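Putative acyl-[acyl-carrier-protein] desaturase DesA2 (Mycobacterium tuberculosis, PDB 1ZA0) probably introduces double bonds into acyl carrier protein-bound fatty acyl chains, as a diiron desaturase of mycobacterial fatty acid biosynthesis. Local coordinates at residues R208-A220 with I258-F272. Numbering follows the deposited sequence.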
ATOM      1  N   ARG A 208       7.455 -20.524 -16.362  1.00 44.86           N
ATOM      2  CA  ARG A 208       7.248 -21.049 -15.005  1.00 45.31           C
ATOM      3  C   ARG A 208       8.408 -20.977 -14.011  1.00 46.01           C
ATOM      4  O   ARG A 208       8.231 -20.519 -12.865  1.00 44.44           O
ATOM      5  CB  ARG A 208       6.734 -22.510 -15.092  1.00 44.93           C
ATOM      6  CG  ARG A 208       6.058 -22.975 -13.884  1.00 45.21           C
ATOM      7  CD  ARG A 208       5.748 -24.441 -13.887  1.00 45.65           C
ATOM      8  NE  ARG A 208       5.304 -24.908 -12.575  1.00 46.35           N
ATOM      9  CZ  ARG A 208       4.107 -24.697 -12.058  1.00 44.14           C
ATOM     10  NH1 ARG A 208       3.193 -24.059 -12.736  1.00 42.93           N
ATOM     11  NH2 ARG A 208       3.824 -25.149 -10.845  1.00 47.24           N
ATOM     12  N   ASP A 209       9.584 -21.486 -14.377  1.00 46.25           N
ATOM     13  CA  ASP A 209      10.589 -21.687 -13.366  1.00 46.77           C
ATOM     14  C   ASP A 209      11.215 -20.353 -12.994  1.00 45.90           C
ATOM     15  O   ASP A 209      11.734 -20.213 -11.905  1.00 47.02           O
ATOM     16  CB  ASP A 209      11.704 -22.655 -13.823  1.00 48.25           C
ATOM     17  CG  ASP A 209      11.213 -24.067 -14.050  1.00 51.46           C
ATOM     18  OD1 ASP A 209      10.442 -24.608 -13.218  1.00 59.55           O
ATOM     19  OD2 ASP A 209      11.574 -24.710 -15.052  1.00 57.90           O
ATOM     20  N   GLU A 210      11.208 -19.426 -13.929  1.00 45.09           N
ATOM     21  CA  GLU A 210      11.608 -18.042 -13.712  1.00 45.11           C
ATOM     22  C   GLU A 210      10.707 -17.409 -12.631  1.00 43.10           C
ATOM     23  O   GLU A 210      11.208 -16.864 -11.642  1.00 41.11           O
ATOM     24  CB  GLU A 210      11.468 -17.263 -15.036  1.00 45.62           C
ATOM     25  CG  GLU A 210      12.343 -16.028 -15.140  1.00 48.21           C
ATOM     26  CD  GLU A 210      11.958 -15.142 -16.298  1.00 50.72           C
ATOM     27  OE1 GLU A 210      12.232 -13.917 -16.218  1.00 54.47           O
ATOM     28  OE2 GLU A 210      11.344 -15.654 -17.286  1.00 52.39           O
ATOM     29  N   THR A 211       9.388 -17.530 -12.837  1.00 40.89           N
ATOM     30  CA  THR A 211       8.383 -16.954 -11.942  1.00 39.11           C
ATOM     31  C   THR A 211       8.471 -17.563 -10.546  1.00 38.72           C
ATOM     32  O   THR A 211       8.543 -16.857  -9.559  1.00 37.25           O
ATOM     33  CB  THR A 211       7.002 -17.048 -12.598  1.00 39.37           C
ATOM     34  OG1 THR A 211       7.062 -16.438 -13.906  1.00 35.43           O
ATOM     35  CG2 THR A 211       5.963 -16.179 -11.851  1.00 38.58           C
ATOM     36  N   ILE A 212       8.608 -18.877 -10.468  1.00 39.10           N
ATOM     37  CA  ILE A 212       8.789 -19.558  -9.208  1.00 40.05           C
ATOM     38  C   ILE A 212      10.040 -19.081  -8.467  1.00 40.88           C
ATOM     39  O   ILE A 212       9.978 -18.840  -7.242  1.00 40.07           O
ATOM     40  CB  ILE A 212       8.731 -21.126  -9.369  1.00 40.73           C
ATOM     41  CG1 ILE A 212       7.304 -21.550  -9.776  1.00 41.91           C
ATOM     42  CG2 ILE A 212       9.120 -21.844  -8.084  1.00 40.26           C
ATOM     43  CD1 ILE A 212       7.106 -23.036 -10.103  1.00 44.44           C
ATOM     44  N   ALA A 213      11.147 -18.948  -9.188  1.00 40.40           N
ATOM     45  CA  ALA A 213      12.381 -18.470  -8.590  1.00 41.52           C
ATOM     46  C   ALA A 213      12.227 -17.051  -8.072  1.00 40.43           C
ATOM     47  O   ALA A 213      12.748 -16.748  -7.046  1.00 40.84           O
ATOM     48  CB  ALA A 213      13.542 -18.514  -9.620  1.00 42.51           C
ATOM     49  N   ALA A 214      11.542 -16.212  -8.830  1.00 39.81           N
ATOM     50  CA  ALA A 214      11.263 -14.857  -8.404  1.00 40.29           C
ATOM     51  C   ALA A 214      10.399 -14.866  -7.124  1.00 39.56           C
ATOM     52  O   ALA A 214      10.682 -14.135  -6.191  1.00 41.22           O
ATOM     53  CB  ALA A 214      10.640 -14.083  -9.510  1.00 39.52           C
ATOM     54  N   ILE A 215       9.417 -15.752  -7.036  1.00 37.75           N
ATOM     55  CA  ILE A 215       8.553 -15.795  -5.873  1.00 38.03           C
ATOM     56  C   ILE A 215       9.335 -16.261  -4.673  1.00 39.27           C
ATOM     57  O   ILE A 215       9.197 -15.703  -3.553  1.00 38.74           O
ATOM     58  CB  ILE A 215       7.297 -16.692  -6.148  1.00 36.40           C
ATOM     59  CG1 ILE A 215       6.422 -16.060  -7.227  1.00 33.86           C
ATOM     60  CG2 ILE A 215       6.540 -16.930  -4.832  1.00 37.98           C
ATOM     61  CD1 ILE A 215       5.353 -16.995  -7.830  1.00 35.17           C
ATOM     62  N   ALA A 216      10.198 -17.255  -4.878  1.00 40.73           N
ATOM     63  CA  ALA A 216      11.057 -17.741  -3.790  1.00 42.59           C
ATOM     64  C   ALA A 216      11.958 -16.655  -3.236  1.00 42.65           C
ATOM     65  O   ALA A 216      12.049 -16.478  -2.024  1.00 44.00           O
ATOM     66  CB  ALA A 216      11.910 -18.954  -4.260  1.00 43.97           C
ATOM     67  N   ALA A 217      12.568 -15.887  -4.118  1.00 44.04           N
ATOM     68  CA  ALA A 217      13.541 -14.860  -3.694  1.00 44.73           C
ATOM     69  C   ALA A 217      12.864 -13.687  -2.941  1.00 45.21           C
ATOM     70  O   ALA A 217      13.383 -13.220  -1.927  1.00 45.35           O
ATOM     71  CB  ALA A 217      14.318 -14.356  -4.901  1.00 45.27           C
ATOM     72  N   ARG A 218      11.707 -13.217  -3.435  1.00 46.26           N
ATOM     73  CA  ARG A 218      10.900 -12.217  -2.733  1.00 45.82           C
ATOM     74  C   ARG A 218      10.391 -12.722  -1.395  1.00 45.58           C
ATOM     75  O   ARG A 218      10.509 -12.022  -0.399  1.00 45.06           O
ATOM     76  CB  ARG A 218       9.759 -11.733  -3.609  1.00 46.95           C
ATOM     77  CG  ARG A 218      10.213 -10.802  -4.699  1.00 52.25           C
ATOM     78  CD  ARG A 218      11.214  -9.611  -4.254  1.00 57.87           C
ATOM     79  NE  ARG A 218      12.288  -9.506  -5.250  1.00 63.72           N
ATOM     80  CZ  ARG A 218      13.486 -10.143  -5.233  1.00 65.97           C
ATOM     81  NH1 ARG A 218      14.302  -9.968  -6.255  1.00 69.17           N
ATOM     82  NH2 ARG A 218      13.905 -10.905  -4.227  1.00 65.74           N
ATOM     83  N   ALA A 219       9.873 -13.948  -1.348  1.00 45.43           N
ATOM     84  CA  ALA A 219       9.359 -14.522  -0.122  1.00 45.46           C
ATOM     85  C   ALA A 219      10.427 -14.498   0.947  1.00 47.21           C
ATOM     86  O   ALA A 219      10.107 -14.320   2.122  1.00 47.12           O
ATOM     87  CB  ALA A 219       8.880 -15.918  -0.320  1.00 43.96           C
ATOM     88  N   ALA A 220      11.691 -14.704   0.559  1.00 48.92           N
ATOM     89  CA  ALA A 220      12.781 -14.794   1.556  1.00 50.26           C
ATOM     90  C   ALA A 220      13.222 -13.388   1.985  1.00 51.14           C
ATOM     91  O   ALA A 220      13.679 -13.227   3.111  1.00 52.39           O
ATOM     92  CB  ALA A 220      13.987 -15.550   1.013  1.00 50.45           C
ATOM     93  N   ILE A 258       1.279 -17.232  -1.893  1.00 32.95           N
ATOM     94  CA  ILE A 258       1.860 -18.425  -2.578  1.00 33.79           C
ATOM     95  C   ILE A 258       0.759 -19.442  -2.816  1.00 33.71           C
ATOM     96  O   ILE A 258       0.622 -19.961  -3.918  1.00 34.75           O
ATOM     97  CB  ILE A 258       2.991 -19.002  -1.704  1.00 33.61           C
ATOM     98  CG1 ILE A 258       4.193 -18.091  -1.784  1.00 33.59           C
ATOM     99  CG2 ILE A 258       3.378 -20.457  -2.150  1.00 34.13           C
ATOM    100  CD1 ILE A 258       5.218 -18.326  -0.751  1.00 34.70           C
ATOM    101  N   THR A 259      -0.053 -19.657  -1.782  1.00 33.60           N
ATOM    102  CA  THR A 259      -1.169 -20.573  -1.797  1.00 34.02           C
ATOM    103  C   THR A 259      -2.188 -20.181  -2.855  1.00 34.14           C
ATOM    104  O   THR A 259      -2.642 -21.039  -3.626  1.00 34.03           O
ATOM    105  CB  THR A 259      -1.811 -20.659  -0.345  1.00 34.48           C
ATOM    106  OG1 THR A 259      -0.833 -21.154   0.599  1.00 32.52           O
ATOM    107  CG2 THR A 259      -2.995 -21.620  -0.259  1.00 35.25           C
ATOM    108  N   ALA A 260      -2.520 -18.884  -2.923  1.00 33.64           N
ATOM    109  CA  ALA A 260      -3.494 -18.369  -3.858  1.00 33.10           C
ATOM    110  C   ALA A 260      -3.029 -18.525  -5.328  1.00 33.03           C
ATOM    111  O   ALA A 260      -3.866 -18.538  -6.211  1.00 31.60           O
ATOM    112  CB  ALA A 260      -3.802 -16.905  -3.546  1.00 33.57           C
ATOM    113  N   TRP A 261      -1.708 -18.577  -5.583  1.00 32.66           N
ATOM    114  CA  TRP A 261      -1.158 -18.957  -6.908  1.00 33.12           C
ATOM    115  C   TRP A 261      -1.141 -20.467  -7.172  1.00 33.33           C
ATOM    116  O   TRP A 261      -0.650 -20.906  -8.203  1.00 33.81           O
ATOM    117  CB  TRP A 261       0.288 -18.390  -7.134  1.00 32.78           C
ATOM    118  CG  TRP A 261       0.285 -16.900  -7.540  1.00 32.78           C
ATOM    119  CD1 TRP A 261      -0.506 -16.296  -8.456  1.00 29.70           C
ATOM    120  CD2 TRP A 261       1.147 -15.903  -7.025  1.00 25.86           C
ATOM    121  NE1 TRP A 261      -0.217 -14.956  -8.540  1.00 27.10           N
ATOM    122  CE2 TRP A 261       0.822 -14.695  -7.668  1.00 30.43           C
ATOM    123  CE3 TRP A 261       2.171 -15.910  -6.076  1.00 29.48           C
ATOM    124  CZ2 TRP A 261       1.434 -13.513  -7.350  1.00 26.93           C
ATOM    125  CZ3 TRP A 261       2.816 -14.781  -5.803  1.00 29.00           C
ATOM    126  CH2 TRP A 261       2.450 -13.564  -6.435  1.00 30.16           C
ATOM    127  N   GLY A 262      -1.563 -21.270  -6.205  1.00 33.65           N
ATOM    128  CA  GLY A 262      -1.665 -22.696  -6.404  1.00 33.96           C
ATOM    129  C   GLY A 262      -0.329 -23.351  -6.141  1.00 34.44           C
ATOM    130  O   GLY A 262      -0.089 -24.508  -6.508  1.00 34.26           O
ATOM    131  N   LEU A 263       0.558 -22.617  -5.483  1.00 33.06           N
ATOM    132  CA  LEU A 263       1.938 -23.084  -5.341  1.00 33.39           C
ATOM    133  C   LEU A 263       2.289 -23.617  -3.962  1.00 34.72           C
ATOM    134  O   LEU A 263       3.472 -23.695  -3.644  1.00 34.19           O
ATOM    135  CB  LEU A 263       2.919 -21.971  -5.729  1.00 31.67           C
ATOM    136  CG  LEU A 263       2.824 -21.502  -7.175  1.00 32.38           C
ATOM    137  CD1 LEU A 263       3.660 -20.258  -7.401  1.00 30.96           C
ATOM    138  CD2 LEU A 263       3.173 -22.625  -8.182  1.00 33.85           C
ATOM    139  N   ALA A 264       1.283 -23.902  -3.131  1.00 37.81           N
ATOM    140  CA  ALA A 264       1.522 -24.210  -1.713  1.00 39.89           C
ATOM    141  C   ALA A 264       2.424 -25.429  -1.501  1.00 40.99           C
ATOM    142  O   ALA A 264       3.194 -25.443  -0.556  1.00 42.01           O
ATOM    143  CB  ALA A 264       0.193 -24.382  -0.912  1.00 39.86           C
ATOM    144  N   GLY A 265       2.354 -26.408  -2.399  1.00 41.91           N
ATOM    145  CA  GLY A 265       3.173 -27.607  -2.303  1.00 42.36           C
ATOM    146  C   GLY A 265       4.360 -27.631  -3.235  1.00 43.43           C
ATOM    147  O   GLY A 265       5.030 -28.637  -3.390  1.00 43.38           O
ATOM    148  N   GLU A 266       4.592 -26.538  -3.929  1.00 44.41           N
ATOM    149  CA  GLU A 266       5.799 -26.380  -4.722  1.00 45.20           C
ATOM    150  C   GLU A 266       7.035 -26.553  -3.845  1.00 46.52           C
ATOM    151  O   GLU A 266       7.148 -25.883  -2.818  1.00 45.19           O
ATOM    152  CB  GLU A 266       5.789 -24.995  -5.351  1.00 45.67           C
ATOM    153  CG  GLU A 266       6.906 -24.689  -6.305  1.00 46.88           C
ATOM    154  CD  GLU A 266       6.903 -25.609  -7.526  1.00 49.37           C
ATOM    155  OE1 GLU A 266       5.801 -26.031  -8.021  1.00 48.67           O
ATOM    156  OE2 GLU A 266       8.022 -25.892  -7.973  1.00 46.09           O
ATOM    157  N   PRO A 267       7.934 -27.503  -4.181  1.00 48.52           N
ATOM    158  CA  PRO A 267       9.050 -27.841  -3.275  1.00 48.66           C
ATOM    159  C   PRO A 267       9.893 -26.651  -2.752  1.00 48.46           C
ATOM    160  O   PRO A 267      10.102 -26.570  -1.563  1.00 48.81           O
ATOM    161  CB  PRO A 267       9.924 -28.822  -4.112  1.00 49.00           C
ATOM    162  CG  PRO A 267       8.987 -29.430  -5.117  1.00 50.24           C
ATOM    163  CD  PRO A 267       7.942 -28.343  -5.400  1.00 49.23           C
ATOM    164  N   SER A 268      10.344 -25.758  -3.606  1.00 48.96           N
ATOM    165  CA  SER A 268      11.193 -24.619  -3.184  1.00 49.85           C
ATOM    166  C   SER A 268      10.468 -23.457  -2.446  1.00 50.57           C
ATOM    167  O   SER A 268      11.072 -22.409  -2.149  1.00 50.89           O
ATOM    168  CB  SER A 268      11.888 -24.044  -4.403  1.00 50.01           C
ATOM    169  OG  SER A 268      11.004 -23.217  -5.139  1.00 50.12           O
ATOM    170  N   LEU A 269       9.171 -23.623  -2.184  1.00 50.16           N
ATOM    171  CA  LEU A 269       8.356 -22.586  -1.534  1.00 50.02           C
ATOM    172  C   LEU A 269       7.622 -23.093  -0.302  1.00 50.19           C
ATOM    173  O   LEU A 269       7.017 -22.301   0.390  1.00 50.00           O
ATOM    174  CB  LEU A 269       7.298 -22.041  -2.510  1.00 49.18           C
ATOM    175  CG  LEU A 269       7.762 -21.427  -3.836  1.00 48.38           C
ATOM    176  CD1 LEU A 269       6.551 -21.127  -4.711  1.00 46.57           C
ATOM    177  CD2 LEU A 269       8.620 -20.177  -3.610  1.00 47.46           C
ATOM    178  N   LYS A 270       7.637 -24.415  -0.048  1.00 50.77           N
ATOM    179  CA  LYS A 270       6.871 -25.003   1.064  1.00 50.54           C
ATOM    180  C   LYS A 270       7.395 -24.483   2.414  1.00 49.80           C
ATOM    181  O   LYS A 270       6.680 -24.491   3.403  1.00 49.96           O
ATOM    182  CB  LYS A 270       6.857 -26.575   0.997  1.00 50.65           C
ATOM    183  N   GLN A 271       8.638 -24.039   2.427  1.00 49.64           N
ATOM    184  CA  GLN A 271       9.257 -23.436   3.616  1.00 50.58           C
ATOM    185  C   GLN A 271       8.718 -22.051   3.997  1.00 50.55           C
ATOM    186  O   GLN A 271       8.962 -21.591   5.124  1.00 51.09           O
ATOM    187  CB  GLN A 271      10.755 -23.301   3.399  1.00 51.07           C
ATOM    188  CG  GLN A 271      11.117 -22.363   2.277  1.00 54.06           C
ATOM    189  CD  GLN A 271      12.599 -22.100   2.178  1.00 58.10           C
ATOM    190  OE1 GLN A 271      13.245 -21.835   3.184  1.00 60.61           O
ATOM    191  NE2 GLN A 271      13.134 -22.148   0.962  1.00 60.31           N
ATOM    192  N   PHE A 272       7.999 -21.404   3.062  1.00 49.86           N
ATOM    193  CA  PHE A 272       7.300 -20.132   3.320  1.00 49.08           C
ATOM    194  C   PHE A 272       5.824 -20.306   3.557  1.00 49.48           C
ATOM    195  O   PHE A 272       5.137 -19.305   3.685  1.00 50.23           O
ATOM    196  CB  PHE A 272       7.474 -19.195   2.149  1.00 47.97           C
ATOM    197  CG  PHE A 272       8.890 -19.018   1.737  1.00 47.90           C
ATOM    198  CD1 PHE A 272       9.777 -18.286   2.541  1.00 49.76           C
ATOM    199  CD2 PHE A 272       9.362 -19.598   0.569  1.00 47.83           C
ATOM    200  CE1 PHE A 272      11.119 -18.124   2.160  1.00 49.28           C
ATOM    201  CE2 PHE A 272      10.681 -19.444   0.169  1.00 46.65           C
ATOM    202  CZ  PHE A 272      11.572 -18.696   0.979  1.00 49.69           C
TER
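Ile-215 reaches from helix 208-221 into a pocket made by Ile-258, Trp-261, Leu-263 and Leu-269. Its CB points at the other segment and divides the work between two branches. CG2, anti to the backbone N, rests 4.0 Å from Ile-258 CG1 and equally near Leu-269 CD2, with the Leu-269 side chain crossing at about a right angle. The other branch first brings CG1 near Trp-261 CZ3; its extended end, CD1, then touches both Leu-263 CD1, at 3.7 Å, and Trp-261 CE3, at 3.8 Å. One turn earlier, Ile-212 lays CD1 against the carboxylate carbon of Glu-266, while its CG2 meets Ser-268 OG. The bend of Glu-266 at chi2 (62°) helps bring OE1 to the edge of the Arg-208 guanidinium, near its plane, and the two form a long salt bridge of 3.6 Å from NH2 to OE1. Arg-208 NH2 also brushes Leu-263 CD2. The small side chain of Ala-216 lets Leu-269 come right up to the helix backbone, where CD2 lies a tight 3.5 Å from Ala-216 CA. Farther along, the methyl of Ala-219 sits over the centre of the Phe-272 ring in a CH-pi contact, CB 3.6 Å from the centroid; Gln-271 CG lies over the opposite face. No hydrogen bond joins the segments; apolar side chains supply most of the contact, with the long salt bridge at one end. Trp-261 extends this core inward, its NE1 hydrogen-bonded to Ala-197 O of helix 176-206, and Ile-215 also touches Val-153 of helix 148-172. After the Schellman motif at Gly-262 ends helix 247-260, the C-terminal segment folds back along helix 208-221, which with Trp-261 joins it to helices 148-172 and 176-206 of the ferritin-like bundle that houses the metal site of this desaturase family.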